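Local coordinates for protein adenylate kinase (Thermus thermophilus, PDB 3CM0) that catalyses the reversible transfer of the terminal phosphate of ATP to AMP, giving two ADP, and so probably supports cellular energy and adenine nucleotide balance, at residues L107-V112 with G162-V167. Numbering follows the deposited sequence.
Sequences LGVVLV and GVLKRV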
loop_
_atom_site.group_PDB
_atom_site.type_symbol
_atom_site.label_atom_id
_atom_site.label_comp_id
_atom_site.label_asym_id
_atom_site.label_seq_id
_atom_site.Cartn_x
_atom_site.Cartn_y
_atom_site.Cartn_z
ATOM N N LEU A 107 13.727 -0.190 3.538
ATOM C CA LEU A 107 14.487 0.729 2.678
ATOM C C LEU A 107 13.866 2.124 2.628
ATOM O O LEU A 107 14.554 3.128 2.401
ATOM C CB LEU A 107 14.558 0.209 1.230
ATOM C CG LEU A 107 15.328 -1.114 1.025
ATOM C CD1 LEU A 107 15.260 -1.567 -0.432
ATOM C CD2 LEU A 107 16.757 -0.908 1.437
ATOM N N GLY A 108 12.558 2.174 2.786
ATOM C CA GLY A 108 11.867 3.454 2.736
ATOM C C GLY A 108 10.367 3.279 2.610
ATOM O O GLY A 108 9.881 2.195 2.299
ATOM N N VAL A 109 9.636 4.345 2.931
ATOM C CA VAL A 109 8.201 4.376 2.794
ATOM C C VAL A 109 8.011 5.474 1.755
ATOM O O VAL A 109 8.232 6.647 2.019
ATOM C CB VAL A 109 7.526 4.775 4.141
ATOM C CG1 VAL A 109 6.043 4.894 3.976
ATOM C CG2 VAL A 109 7.835 3.644 5.147
ATOM N N VAL A 110 7.636 5.064 0.561
ATOM C CA VAL A 110 7.456 5.998 -0.553
ATOM C C VAL A 110 6.108 6.701 -0.439
ATOM O O VAL A 110 5.075 6.049 -0.358
ATOM C CB VAL A 110 7.519 5.222 -1.885
ATOM C CG1 VAL A 110 7.239 6.163 -3.078
ATOM C CG2 VAL A 110 8.869 4.584 -2.002
ATOM N N LEU A 111 6.127 8.042 -0.423
ATOM C CA LEU A 111 4.877 8.799 -0.361
ATOM C C LEU A 111 4.808 9.587 -1.662
ATOM O O LEU A 111 5.567 10.550 -1.844
ATOM C CB LEU A 111 4.871 9.785 0.824
ATOM C CG LEU A 111 3.582 10.648 0.901
ATOM C CD1 LEU A 111 2.366 9.788 1.267
ATOM C CD2 LEU A 111 3.781 11.707 2.035
ATOM N N VAL A 112 3.930 9.155 -2.566
ATOM C CA VAL A 112 3.793 9.825 -3.859
ATOM C C VAL A 112 2.894 11.036 -3.687
ATOM O O VAL A 112 1.738 10.912 -3.294
ATOM C CB VAL A 112 3.199 8.866 -4.911
ATOM C CG1 VAL A 112 3.170 9.554 -6.299
ATOM C CG2 VAL A 112 4.054 7.575 -4.962
ATOM N N GLY A 162 12.708 8.719 10.217
ATOM C CA GLY A 162 13.581 9.046 9.104
ATOM C C GLY A 162 13.514 8.154 7.878
ATOM O O GLY A 162 14.433 8.196 7.048
ATOM N N VAL A 163 12.419 7.403 7.724
ATOM C CA VAL A 163 12.291 6.481 6.611
ATOM C C VAL A 163 11.286 6.913 5.539
ATOM O O VAL A 163 11.105 6.210 4.534
ATOM C CB VAL A 163 11.944 5.015 7.096
ATOM C CG1 VAL A 163 13.044 4.477 8.028
ATOM C CG2 VAL A 163 10.572 4.972 7.804
ATOM N N LEU A 164 10.662 8.076 5.730
ATOM C CA LEU A 164 9.676 8.542 4.734
ATOM C C LEU A 164 10.431 9.135 3.539
ATOM O O LEU A 164 11.362 9.933 3.705
ATOM C CB LEU A 164 8.760 9.600 5.361
ATOM C CG LEU A 164 7.582 10.084 4.498
ATOM C CD1 LEU A 164 6.576 8.904 4.409
ATOM C CD2 LEU A 164 6.875 11.315 5.195
ATOM N N LYS A 165 10.023 8.743 2.343
ATOM C CA LYS A 165 10.639 9.223 1.104
ATOM C C LYS A 165 9.522 9.893 0.309
ATOM O O LYS A 165 8.697 9.217 -0.319
ATOM C CB LYS A 165 11.191 8.037 0.274
ATOM C CG LYS A 165 12.098 7.097 1.029
ATOM C CD LYS A 165 13.365 7.786 1.418
ATOM C CE LYS A 165 14.304 6.835 2.164
ATOM N NZ LYS A 165 15.525 7.585 2.619
ATOM N N ARG A 166 9.469 11.222 0.377
ATOM C CA ARG A 166 8.454 11.973 -0.344
ATOM C C ARG A 166 8.954 12.079 -1.765
ATOM O O ARG A 166 10.104 12.485 -2.018
ATOM C CB ARG A 166 8.290 13.369 0.275
ATOM C CG ARG A 166 7.760 13.336 1.698
ATOM C CD ARG A 166 7.887 14.737 2.337
ATOM N NE ARG A 166 7.409 14.767 3.711
ATOM C CZ ARG A 166 6.133 14.869 4.080
ATOM N NH1 ARG A 166 5.164 14.958 3.175
ATOM N NH2 ARG A 166 5.826 14.893 5.381
ATOM N N VAL A 167 8.087 11.744 -2.708
ATOM C CA VAL A 167 8.453 11.755 -4.116
ATOM C C VAL A 167 7.460 12.563 -4.935
ATOM O O VAL A 167 6.252 12.534 -4.679
ATOM C CB VAL A 167 8.489 10.294 -4.664
ATOM C CG1 VAL A 167 8.596 10.297 -6.177
ATOM C CG2 VAL A 167 9.668 9.517 -4.006
#
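Val109 and Leu111 stand on one face of the sheet, and the methyl CD1 of Leu164 fills the dip between them. Leu164 CD1 lies 4.1 Å from Val109 CG1 and 4.1 Å from Leu111 CB. With chi1 at -174°, Leu164 CG swings opposite the backbone N, and the end of the side chain comes nearer to strand 104-113. Val109 offers its other methyl, CG2, to CG2 of Val163 at 4.0 Å. Further along, Leu111 and Arg166 run side by side. CD2 of Leu111 meets NH1 of Arg166 at 3.7 Å, while CD2 of Leu164 covers one face of the guanidinium near its rim. Salt bridges to Glu159 and Glu113 hold that group.

On the other face the hollow is at Gly108. Gly108 has no side chain, and CG of Lys165 rests in that dip, 4.0 Å from Gly108 CA. Lys165 bends at chi2 (-66°), which brings Lys165 CE to 3.7 Å from Leu107 O. CG1 of Val110 touches CG2 of Val167.

The backbones are joined as parallel strands. Four backbone hydrogen bonds link them: Val109 N to Val163 O, Lys165 N to Val109 O, Leu111 N to Lys165 O, and Val167 N to Leu111 O.

Strand 164-168 is one edge of the five-stranded parallel sheet of the CORE domain, a P-loop fold with strand order 2-3-1-4-5. Strand 4-10 pairs with the far side of strand 104-113. Helix 137-160 covers the Val109 and Leu164 face, and helix 173-184 covers the Val110 and Val167 face.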